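Local atomic coordinates of aldehyde dehydrogenase (Burkholderia vietnamiensis, PDB entry 5KF0), a protein that probably oxidises aldehydes to carboxylic acids, as other members of the aldehyde dehydrogenase family do, and binds the nicotinamide cofactor NADPH. Residues 282-291 and 330-338. Sequence-based numbering, arbitrary orientation.
Sequences AFGAYYQSGQ and TFVGPMISE
S289 OG is held twice: it donates to G333 O at 2.7 Å, from above the carbonyl plane (37° out of it), and accepts from a water at 2.6 Å. That water in turn takes the N-H of G333, so hydroxyl, water and the backbone N and O of G333 close a small ring. Chi1 of -57° sets OG opposite the carbonyl carbon and facing 330-338, where V332 CG1 packs against S289 OG at 3.3 Å. Farther along, Q291 reaches across with an extended chain beyond CG. Q291 OE1 accepts from I336 N at 2.9 Å, in the carbonyl plane and on a lone pair, though the bond is bent, 139° at the hydrogen. Its NE2 binds a second water that donates to P334 O, so both ends of the amide are used and its flip is fixed. At the other end F331 sets CE2 and CZ against the last helical turn, its edge toward F283 CA and A282 O, with F331 CE2 3.7 Å from Y287 N and F331 CZ 4.1 Å from F283 CD2; the F283 and F331 side chains cross at about a right angle. A third water, lying over one face of the F331 ring, links Q288 N to F331 O. The phenol of Y286 turns away to T372, and the amide of Q288 to K101 and N162. Three waters and two direct bonds thus join the end of helix 274-286 and the turn after it to the irregular loop preceding helix 338-353 in the aldehyde dehydrogenase fold, with the side chain of I336 about 6 Å from the bound NADPH.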
loop_
_atom_site.group_PDB
_atom_site.type_symbol
_atom_site.label_atom_id
_atom_site.label_comp_id
_atom_site.label_asym_id
_atom_site.label_seq_id
_atom_site.Cartn_x
_atom_site.Cartn_y
_atom_site.Cartn_z
ATOM N N ALA A 282 -21.303 -9.481 -30.053
ATOM C CA ALA A 282 -22.727 -9.182 -30.147
ATOM C C ALA A 282 -23.259 -8.631 -28.831
ATOM O O ALA A 282 -24.037 -7.669 -28.820
ATOM C CB ALA A 282 -23.494 -10.439 -30.570
ATOM N N PHE A 283 -22.836 -9.213 -27.707
ATOM C CA PHE A 283 -23.207 -8.662 -26.412
ATOM C C PHE A 283 -22.748 -7.214 -26.287
ATOM O O PHE A 283 -23.535 -6.326 -25.948
ATOM C CB PHE A 283 -22.606 -9.498 -25.282
ATOM C CG PHE A 283 -22.764 -8.867 -23.936
ATOM C CD1 PHE A 283 -21.706 -8.205 -23.332
ATOM C CD2 PHE A 283 -23.984 -8.912 -23.285
ATOM C CE1 PHE A 283 -21.864 -7.605 -22.099
ATOM C CE2 PHE A 283 -24.141 -8.319 -22.048
ATOM C CZ PHE A 283 -23.079 -7.662 -21.462
ATOM N N GLY A 284 -21.472 -6.954 -26.581
ATOM C CA GLY A 284 -20.937 -5.619 -26.368
ATOM C C GLY A 284 -21.545 -4.582 -27.292
ATOM O O GLY A 284 -21.776 -3.437 -26.891
ATOM N N ALA A 285 -21.820 -4.966 -28.541
ATOM C CA ALA A 285 -22.369 -4.021 -29.503
ATOM C C ALA A 285 -23.843 -3.733 -29.258
ATOM O O ALA A 285 -24.300 -2.605 -29.484
ATOM C CB ALA A 285 -22.186 -4.563 -30.922
ATOM N N TYR A 286 -24.603 -4.722 -28.798
ATOM C CA TYR A 286 -26.050 -4.606 -28.829
ATOM C C TYR A 286 -26.722 -4.703 -27.469
ATOM O O TYR A 286 -27.935 -4.467 -27.395
ATOM C CB TYR A 286 -26.638 -5.657 -29.792
ATOM C CG TYR A 286 -25.988 -5.561 -31.162
ATOM C CD1 TYR A 286 -26.024 -4.365 -31.888
ATOM C CD2 TYR A 286 -25.290 -6.638 -31.702
ATOM C CE1 TYR A 286 -25.394 -4.254 -33.135
ATOM C CE2 TYR A 286 -24.672 -6.537 -32.952
ATOM C CZ TYR A 286 -24.730 -5.347 -33.658
ATOM O OH TYR A 286 -24.103 -5.262 -34.885
ATOM N N TYR A 287 -25.976 -4.990 -26.387
ATOM C CA TYR A 287 -26.544 -4.932 -25.041
ATOM C C TYR A 287 -27.175 -3.570 -24.809
ATOM O O TYR A 287 -26.569 -2.536 -25.103
ATOM C CB TYR A 287 -25.460 -5.198 -23.982
ATOM C CG TYR A 287 -25.828 -4.804 -22.556
ATOM C CD1 TYR A 287 -25.547 -3.530 -22.066
ATOM C CD2 TYR A 287 -26.440 -5.706 -21.703
ATOM C CE1 TYR A 287 -25.885 -3.167 -20.771
ATOM C CE2 TYR A 287 -26.776 -5.351 -20.396
ATOM C CZ TYR A 287 -26.499 -4.084 -19.939
ATOM O OH TYR A 287 -26.833 -3.729 -18.638
ATOM N N GLN A 288 -28.399 -3.580 -24.276
ATOM C CA GLN A 288 -29.186 -2.361 -24.075
ATOM C C GLN A 288 -29.220 -1.511 -25.345
ATOM O O GLN A 288 -29.177 -0.276 -25.303
ATOM C CB GLN A 288 -28.678 -1.553 -22.880
ATOM C CG GLN A 288 -29.727 -0.564 -22.389
ATOM C CD GLN A 288 -29.358 0.103 -21.086
ATOM O OE1 GLN A 288 -28.498 -0.389 -20.344
ATOM N NE2 GLN A 288 -30.007 1.235 -20.795
ATOM N N SER A 289 -29.309 -2.199 -26.485
ATOM C CA SER A 289 -29.369 -1.579 -27.809
ATOM C C SER A 289 -28.207 -0.617 -28.029
ATOM O O SER A 289 -28.355 0.435 -28.647
ATOM C CB SER A 289 -30.710 -0.883 -28.021
ATOM O OG SER A 289 -31.770 -1.812 -27.835
ATOM N N GLY A 290 -27.037 -0.987 -27.511
ATOM C CA GLY A 290 -25.849 -0.176 -27.691
ATOM C C GLY A 290 -25.795 1.082 -26.855
ATOM O O GLY A 290 -24.889 1.898 -27.052
ATOM N N GLN A 291 -26.741 1.273 -25.933
ATOM C CA GLN A 291 -26.787 2.484 -25.110
ATOM C C GLN A 291 -25.929 2.278 -23.859
ATOM O O GLN A 291 -26.403 2.216 -22.717
ATOM C CB GLN A 291 -28.233 2.835 -24.789
ATOM C CG GLN A 291 -29.017 3.163 -26.065
ATOM C CD GLN A 291 -30.451 3.590 -25.795
ATOM O OE1 GLN A 291 -30.907 4.600 -26.318
ATOM N NE2 GLN A 291 -31.167 2.808 -24.988
ATOM N N THR A 330 -36.478 -10.486 -25.133
ATOM C CA THR A 330 -35.983 -9.317 -25.846
ATOM C C THR A 330 -34.536 -9.036 -25.470
ATOM O O THR A 330 -34.192 -8.976 -24.288
ATOM C CB THR A 330 -36.847 -8.099 -25.539
ATOM O OG1 THR A 330 -38.126 -8.294 -26.143
ATOM C CG2 THR A 330 -36.191 -6.820 -26.092
ATOM N N PHE A 331 -33.688 -8.871 -26.483
ATOM C CA PHE A 331 -32.345 -8.363 -26.264
ATOM C C PHE A 331 -32.180 -6.927 -26.727
ATOM O O PHE A 331 -31.464 -6.165 -26.083
ATOM C CB PHE A 331 -31.316 -9.256 -26.974
ATOM C CG PHE A 331 -29.896 -9.003 -26.543
ATOM C CD1 PHE A 331 -29.475 -9.329 -25.260
ATOM C CD2 PHE A 331 -28.984 -8.431 -27.411
ATOM C CE1 PHE A 331 -28.168 -9.092 -24.859
ATOM C CE2 PHE A 331 -27.677 -8.207 -27.019
ATOM C CZ PHE A 331 -27.268 -8.532 -25.747
ATOM N N VAL A 332 -32.858 -6.530 -27.801
ATOM C CA VAL A 332 -32.774 -5.174 -28.336
ATOM C C VAL A 332 -34.096 -4.471 -28.029
ATOM O O VAL A 332 -35.104 -4.697 -28.706
ATOM C CB VAL A 332 -32.473 -5.184 -29.838
ATOM C CG1 VAL A 332 -32.452 -3.762 -30.401
ATOM C CG2 VAL A 332 -31.138 -5.896 -30.089
ATOM N N GLY A 333 -34.102 -3.601 -27.018
ATOM C CA GLY A 333 -35.269 -2.785 -26.753
ATOM C C GLY A 333 -35.218 -1.473 -27.513
ATOM O O GLY A 333 -34.333 -1.246 -28.345
ATOM N N PRO A 334 -36.161 -0.575 -27.228
ATOM C CA PRO A 334 -36.183 0.723 -27.912
ATOM C C PRO A 334 -34.983 1.580 -27.549
ATOM O O PRO A 334 -34.475 1.539 -26.428
ATOM C CB PRO A 334 -37.473 1.369 -27.395
ATOM C CG PRO A 334 -37.640 0.783 -26.035
ATOM C CD PRO A 334 -37.201 -0.662 -26.185
ATOM N N MET A 335 -34.546 2.392 -28.507
ATOM C CA MET A 335 -33.658 3.482 -28.128
ATOM C C MET A 335 -34.436 4.494 -27.284
ATOM O O MET A 335 -35.671 4.473 -27.218
ATOM C CB MET A 335 -33.053 4.138 -29.364
ATOM C CG MET A 335 -32.072 3.227 -30.094
ATOM S SD MET A 335 -31.364 4.001 -31.550
ATOM C CE MET A 335 -30.433 5.349 -30.789
ATOM N N ILE A 336 -33.691 5.382 -26.622
ATOM C CA ILE A 336 -34.280 6.225 -25.592
ATOM C C ILE A 336 -35.288 7.217 -26.154
ATOM O O ILE A 336 -36.182 7.651 -25.417
ATOM C CB ILE A 336 -33.163 6.939 -24.801
ATOM C CG1 ILE A 336 -33.736 7.628 -23.553
ATOM C CG2 ILE A 336 -32.381 7.919 -25.703
ATOM C CD1 ILE A 336 -34.423 6.661 -22.582
ATOM N N SER A 337 -35.195 7.571 -27.435
ATOM C CA SER A 337 -36.175 8.463 -28.047
ATOM C C SER A 337 -36.100 8.344 -29.561
ATOM O O SER A 337 -35.080 7.923 -30.119
ATOM C CB SER A 337 -35.945 9.916 -27.636
ATOM O OG SER A 337 -34.729 10.391 -28.188
ATOM N N GLU A 338 -37.197 8.742 -30.221
ATOM C CA GLU A 338 -37.191 8.807 -31.681
ATOM C C GLU A 338 -36.130 9.773 -32.196
ATOM O O GLU A 338 -35.533 9.528 -33.251
ATOM C CB GLU A 338 -38.573 9.205 -32.210
ATOM C CG GLU A 338 -39.618 8.142 -32.013
ATOM C CD GLU A 338 -40.873 8.398 -32.835
ATOM O OE1 GLU A 338 -40.903 9.396 -33.586
ATOM O OE2 GLU A 338 -41.823 7.595 -32.729
HETATM O O HOH W 1 -29.790 -5.942 -23.909
HETATM O O HOH W 2 -32.175 -2.573 -25.347
HETATM O O HOH W 3 -33.983 3.328 -24.265
#